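Ubiquitin-conjugating enzyme E2-21 kDa (Pichia angusta, PDB 5NL8) probably works as a peroxisomal E2 enzyme, taking ubiquitin from E1 as a thioester and passing it to proteins such as PEX5 in peroxisome biogenesis. Local coordinates at residues Q55-D60 with T169-L174; I67-N72 with D76-K81. All coordinates share one frame; numbering follows the deposited sequence.

In the fold
From the N-terminal helix 6-21 the chain enters the antiparallel sheet, and after strand 45-51 it reaches the loop 55-60, the first half of contact 1. Strand 62-68 then leads into contact 2, a local closure in which 67-72 and 76-81 meet across only three intervening residues. The second half of contact 1 comes after 108 intervening residues, on helix 168-181, so the small loop of contact 2 lies wholly within the large one and the two do not cross. Contact 1 ties a loop between sheet strands to a C-terminal helix; contact 2 joins the last two strands of the sheet. Their centres lie about 29 Å apart, with the middle of the molecule between them.

Contact 1: residues Q55-D60 with T169-L174; sequences QSPFED and TAYKDL
Pro57 presses its ring against helix 168-181 at Tyr171 and Lys172, and the join is almost wholly apolar. The buried, closely packed side lies at Tyr171: Pro57 CG meets the edge of the phenol ring in its plane, 3.9 Å from Tyr171 CE1. With its CG trans to the backbone N (chi1 -167°), Tyr171 carries its ring to the buried side, where Met159, Pro111 and Pro149 also pack on it. Phe58, buried as well, adds a more distant touch, its CE2 lying 4.3 Å from Tyr171 OH, which sits at the edge of the Phe58 ring.

The solvent side is formed by Lys172, which is partly exposed though it comes just as near. Its chain runs across the proline at about a right angle, with Lys172 CG 3.8 Å from Pro57 CB. A bend at the last torsion (chi4 -49°) leaves Lys172 NZ 3.8 Å from Pro57 CD, a van der Waals approach.

Within the loop, Glu59 N bonds to Ser56 O at 3.1 Å, and Glu59 OE2 takes the N-H of Gln55. The arrangement is a type I beta turn, Ser56 to Glu59, whose second residue, a proline, docks on a C-terminal helix of the ubiquitin-conjugating (UBC) fold.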
loop_
_atom_site.group_PDB
_atom_site.type_symbol
_atom_site.label_atom_id
_atom_site.label_comp_id
_atom_site.label_asym_id
_atom_site.label_seq_id
_atom_site.Cartn_x
_atom_site.Cartn_y
_atom_site.Cartn_z
ATOM N N GLN A 55 13.302 -8.899 -2.303
ATOM C CA GLN A 55 14.538 -8.708 -1.545
ATOM C C GLN A 55 14.369 -7.688 -0.419
ATOM O O GLN A 55 15.347 -7.218 0.161
ATOM C CB GLN A 55 15.685 -8.305 -2.482
ATOM C CG GLN A 55 16.032 -9.395 -3.490
ATOM C CD GLN A 55 17.237 -9.064 -4.351
ATOM O OE1 GLN A 55 17.243 -8.083 -5.094
ATOM N NE2 GLN A 55 18.270 -9.889 -4.249
ATOM N N SER A 56 13.120 -7.364 -0.104
ATOM C CA SER A 56 12.806 -6.572 1.078
ATOM C C SER A 56 12.185 -7.500 2.118
ATOM O O SER A 56 11.736 -8.594 1.780
ATOM C CB SER A 56 11.859 -5.419 0.731
ATOM O OG SER A 56 10.559 -5.896 0.428
ATOM N N PRO A 57 12.168 -7.086 3.392
ATOM C CA PRO A 57 11.506 -7.942 4.383
ATOM C C PRO A 57 10.001 -8.074 4.144
ATOM O O PRO A 57 9.363 -8.937 4.745
ATOM C CB PRO A 57 11.792 -7.231 5.712
ATOM C CG PRO A 57 12.174 -5.834 5.337
ATOM C CD PRO A 57 12.863 -5.950 4.019
ATOM N N PHE A 58 9.450 -7.243 3.266
ATOM C CA PHE A 58 8.021 -7.274 2.972
ATOM C C PHE A 58 7.680 -8.223 1.824
ATOM O O PHE A 58 6.512 -8.357 1.463
ATOM C CB PHE A 58 7.516 -5.867 2.628
ATOM C CG PHE A 58 7.719 -4.856 3.723
ATOM C CD1 PHE A 58 6.766 -4.685 4.715
ATOM C CD2 PHE A 58 8.859 -4.070 3.755
ATOM C CE1 PHE A 58 6.950 -3.753 5.722
ATOM C CE2 PHE A 58 9.048 -3.137 4.761
ATOM C CZ PHE A 58 8.093 -2.980 5.744
ATOM N N GLU A 59 8.691 -8.878 1.253
ATOM C CA GLU A 59 8.503 -9.661 0.027
ATOM C C GLU A 59 7.518 -10.819 0.197
ATOM O O GLU A 59 7.401 -11.392 1.280
ATOM C CB GLU A 59 9.847 -10.205 -0.479
ATOM C CG GLU A 59 10.431 -11.333 0.358
ATOM C CD GLU A 59 11.716 -11.899 -0.232
ATOM O OE1 GLU A 59 12.226 -12.904 0.310
ATOM O OE2 GLU A 59 12.216 -11.343 -1.234
ATOM N N ASP A 60 6.813 -11.139 -0.888
ATOM C CA ASP A 60 5.867 -12.258 -0.934
ATOM C C ASP A 60 4.765 -12.166 0.121
ATOM O O ASP A 60 4.475 -13.138 0.819
ATOM C CB ASP A 60 6.610 -13.588 -0.789
ATOM C CG ASP A 60 7.420 -13.938 -2.021
ATOM O OD1 ASP A 60 6.970 -13.615 -3.142
ATOM O OD2 ASP A 60 8.506 -14.538 -1.869
ATOM N N THR A 169 18.435 -7.116 11.273
ATOM C CA THR A 169 17.867 -8.388 11.682
ATOM C C THR A 169 16.589 -8.202 12.493
ATOM O O THR A 169 15.610 -8.915 12.284
ATOM C CB THR A 169 18.875 -9.210 12.505
ATOM O OG1 THR A 169 20.088 -9.367 11.756
ATOM C CG2 THR A 169 18.305 -10.581 12.837
ATOM N N ALA A 170 16.597 -7.238 13.408
ATOM C CA ALA A 170 15.435 -6.991 14.259
ATOM C C ALA A 170 14.263 -6.447 13.440
ATOM O O ALA A 170 13.115 -6.841 13.635
ATOM C CB ALA A 170 15.795 -6.032 15.380
ATOM N N TYR A 171 14.582 -5.536 12.527
ATOM C CA TYR A 171 13.640 -4.987 11.556
ATOM C C TYR A 171 12.933 -6.108 10.786
ATOM O O TYR A 171 11.696 -6.256 10.837
ATOM C CB TYR A 171 14.407 -4.065 10.604
ATOM C CG TYR A 171 13.592 -3.153 9.718
ATOM C CD1 TYR A 171 13.098 -3.594 8.498
ATOM C CD2 TYR A 171 13.366 -1.830 10.076
ATOM C CE1 TYR A 171 12.373 -2.754 7.673
ATOM C CE2 TYR A 171 12.642 -0.982 9.260
ATOM C CZ TYR A 171 12.147 -1.450 8.059
ATOM O OH TYR A 171 11.428 -0.611 7.240
ATOM N N LYS A 172 13.744 -6.906 10.093
ATOM C CA LYS A 172 13.257 -8.042 9.317
ATOM C C LYS A 172 12.408 -8.993 10.157
ATOM O O LYS A 172 11.329 -9.408 9.736
ATOM C CB LYS A 172 14.432 -8.813 8.704
ATOM C CG LYS A 172 15.024 -8.187 7.448
ATOM C CD LYS A 172 16.273 -8.941 7.002
ATOM C CE LYS A 172 16.995 -8.224 5.869
ATOM N NZ LYS A 172 16.072 -7.831 4.765
ATOM N N ASP A 173 12.904 -9.333 11.344
ATOM C CA ASP A 173 12.209 -10.253 12.243
ATOM C C ASP A 173 10.843 -9.722 12.667
ATOM O O ASP A 173 9.879 -10.481 12.770
ATOM C CB ASP A 173 13.057 -10.534 13.482
ATOM C CG ASP A 173 14.212 -11.470 13.199
ATOM O OD1 ASP A 173 14.935 -11.826 14.153
ATOM O OD2 ASP A 173 14.394 -11.854 12.023
ATOM N N LEU A 174 10.769 -8.420 12.915
ATOM C CA LEU A 174 9.513 -7.789 13.304
ATOM C C LEU A 174 8.499 -7.866 12.157
ATOM O O LEU A 174 7.356 -8.323 12.346
ATOM C CB LEU A 174 9.756 -6.337 13.719
ATOM C CG LEU A 174 8.957 -5.781 14.899
ATOM C CD1 LEU A 174 8.944 -6.755 16.066
ATOM C CD2 LEU A 174 9.530 -4.445 15.328
#

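Contact 2: residues I67-N72 with D76-K81; sequences IDIPTN and DPPKIK
Asp68 and Lys79 face each other as the hydrogen-bonded pair of two antiparallel strands, and their backbones supply both main-chain bonds of the contact. Asp68 N reaches Lys79 O at 2.9 Å, nearly straight at 170°; the return bond, from Lys79 N to Asp68 O, is equally short but more bent. Lys79 O also receives a CA-H...O contact from Ile67.

Apolar contacts gather on the face of the sheet that carries Ile67 and Ile80, a non-hydrogen-bonded pair. These side chains lie alongside one another, with Ile67 CG1 3.9 Å from Ile80 CG1. The other branch, Ile67 CG2, is trans to the backbone N and meets Pro78 CB at 3.7 Å. Ile69 CD1 touches the same proline carbon at 3.8 Å, so two isoleucines share one ring. Leu139 and Ile142 of helix 135-147 pack on Ile67 and Ile80 respectively.

A contact of another kind sets a ring carbon against a backbone carbonyl: Pro70 CG rests 3.4 Å from Asp76 O.

A polar side-chain bond joins the ends near the connection: Asn72 ND2 donates to Asp76 OD2 at 2.9 Å. The acceptor lies close to the amide plane, whereas the donor approaches from above the carboxylate, the two planes being 68° apart. Were Asn72 replaced by an alanine, the Asp76 carboxylate would probably lose this N-H donor and be freer to turn.

Antiparallel pairing of consecutive strands makes this a beta hairpin, here 62-68 and 79-82 at one side of the UBC-fold sheet; the Ile80 side chain lies about 10 Å from that of Cys121, the predicted thioester-forming cysteine.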
loop_
_atom_site.group_PDB
_atom_site.type_symbol
_atom_site.label_atom_id
_atom_site.label_comp_id
_atom_site.label_asym_id
_atom_site.label_seq_id
_atom_site.Cartn_x
_atom_site.Cartn_y
_atom_site.Cartn_z
ATOM N N ILE A 67 -7.419 4.832 -0.991
ATOM C CA ILE A 67 -6.960 6.038 -1.662
ATOM C C ILE A 67 -8.078 7.064 -1.795
ATOM O O ILE A 67 -9.121 6.787 -2.375
ATOM C CB ILE A 67 -6.413 5.723 -3.062
ATOM C CG1 ILE A 67 -5.311 4.666 -2.981
ATOM C CG2 ILE A 67 -5.890 6.982 -3.730
ATOM C CD1 ILE A 67 -5.309 3.709 -4.154
ATOM N N ASP A 68 -7.848 8.253 -1.253
ATOM C CA ASP A 68 -8.799 9.349 -1.357
ATOM C C ASP A 68 -8.284 10.392 -2.342
ATOM O O ASP A 68 -7.145 10.853 -2.235
ATOM C CB ASP A 68 -9.049 9.976 0.015
ATOM C CG ASP A 68 -9.666 8.995 1.002
ATOM O OD1 ASP A 68 -9.428 7.776 0.864
ATOM O OD2 ASP A 68 -10.394 9.442 1.912
ATOM N N ILE A 69 -9.132 10.744 -3.304
ATOM C CA ILE A 69 -8.772 11.666 -4.376
ATOM C C ILE A 69 -9.275 13.076 -4.089
ATOM O O ILE A 69 -10.453 13.264 -3.796
ATOM C CB ILE A 69 -9.348 11.195 -5.728
ATOM C CG1 ILE A 69 -8.851 9.787 -6.063
ATOM C CG2 ILE A 69 -8.999 12.174 -6.833
ATOM C CD1 ILE A 69 -7.346 9.675 -6.182
ATOM N N PRO A 70 -8.380 14.074 -4.167
ATOM C CA PRO A 70 -8.778 15.473 -3.974
ATOM C C PRO A 70 -9.596 16.002 -5.147
ATOM O O PRO A 70 -9.528 15.447 -6.242
ATOM C CB PRO A 70 -7.439 16.207 -3.864
ATOM C CG PRO A 70 -6.492 15.360 -4.645
ATOM C CD PRO A 70 -6.931 13.940 -4.402
ATOM N N THR A 71 -10.358 17.067 -4.915
ATOM C CA THR A 71 -11.226 17.637 -5.941
ATOM C C THR A 71 -10.432 18.295 -7.063
ATOM O O THR A 71 -10.854 18.290 -8.219
ATOM C CB THR A 71 -12.189 18.681 -5.345
ATOM O OG1 THR A 71 -12.675 18.221 -4.078
ATOM C CG2 THR A 71 -13.362 18.929 -6.284
ATOM N N ASN A 72 -9.282 18.861 -6.716
ATOM C CA ASN A 72 -8.460 19.573 -7.686
ATOM C C ASN A 72 -7.457 18.662 -8.389
ATOM O O ASN A 72 -6.527 19.138 -9.037
ATOM C CB ASN A 72 -7.726 20.732 -7.005
ATOM C CG ASN A 72 -6.759 20.262 -5.935
ATOM O OD1 ASN A 72 -6.997 19.257 -5.264
ATOM N ND2 ASN A 72 -5.657 20.987 -5.774
ATOM N N ASP A 76 -3.164 18.283 -6.914
ATOM C CA ASP A 76 -2.674 17.783 -5.638
ATOM C C ASP A 76 -2.702 16.259 -5.633
ATOM O O ASP A 76 -3.539 15.650 -6.299
ATOM C CB ASP A 76 -3.503 18.351 -4.484
ATOM C CG ASP A 76 -2.970 19.679 -3.987
ATOM O OD1 ASP A 76 -1.736 19.869 -4.014
ATOM O OD2 ASP A 76 -3.782 20.532 -3.573
ATOM N N PRO A 77 -1.773 15.637 -4.893
ATOM C CA PRO A 77 -1.654 14.175 -4.862
ATOM C C PRO A 77 -2.771 13.500 -4.071
ATOM O O PRO A 77 -3.402 14.142 -3.234
ATOM C CB PRO A 77 -0.300 13.955 -4.179
ATOM C CG PRO A 77 -0.131 15.150 -3.310
ATOM C CD PRO A 77 -0.733 16.291 -4.079
ATOM N N PRO A 78 -3.019 12.210 -4.341
ATOM C CA PRO A 78 -3.988 11.439 -3.556
ATOM C C PRO A 78 -3.506 11.238 -2.127
ATOM O O PRO A 78 -2.296 11.196 -1.899
ATOM C CB PRO A 78 -4.062 10.095 -4.291
ATOM C CG PRO A 78 -3.458 10.344 -5.642
ATOM C CD PRO A 78 -2.445 11.420 -5.444
ATOM N N LYS A 79 -4.433 11.124 -1.182
ATOM C CA LYS A 79 -4.082 10.730 0.176
ATOM C C LYS A 79 -4.240 9.221 0.279
ATOM O O LYS A 79 -5.262 8.671 -0.119
ATOM C CB LYS A 79 -4.955 11.444 1.211
ATOM C CG LYS A 79 -4.636 12.923 1.376
ATOM C CD LYS A 79 -5.515 13.564 2.440
ATOM C CE LYS A 79 -5.363 15.078 2.443
ATOM N NZ LYS A 79 -6.483 15.746 3.167
ATOM N N ILE A 80 -3.223 8.543 0.795
ATOM C CA ILE A 80 -3.226 7.088 0.767
ATOM C C ILE A 80 -2.916 6.507 2.138
ATOM O O ILE A 80 -2.061 7.023 2.860
ATOM C CB ILE A 80 -2.219 6.565 -0.283
ATOM C CG1 ILE A 80 -2.583 7.124 -1.661
ATOM C CG2 ILE A 80 -2.188 5.049 -0.305
ATOM C CD1 ILE A 80 -1.699 6.664 -2.789
ATOM N N LYS A 81 -3.629 5.447 2.507
ATOM C CA LYS A 81 -3.361 4.771 3.770
ATOM C C LYS A 81 -3.424 3.255 3.621
ATOM O O LYS A 81 -4.126 2.737 2.756
ATOM C CB LYS A 81 -4.351 5.227 4.851
ATOM C CG LYS A 81 -5.770 4.689 4.675
ATOM C CD LYS A 81 -6.658 5.034 5.868
ATOM C CE LYS A 81 -8.036 4.396 5.734
ATOM N NZ LYS A 81 -8.947 4.767 6.854
#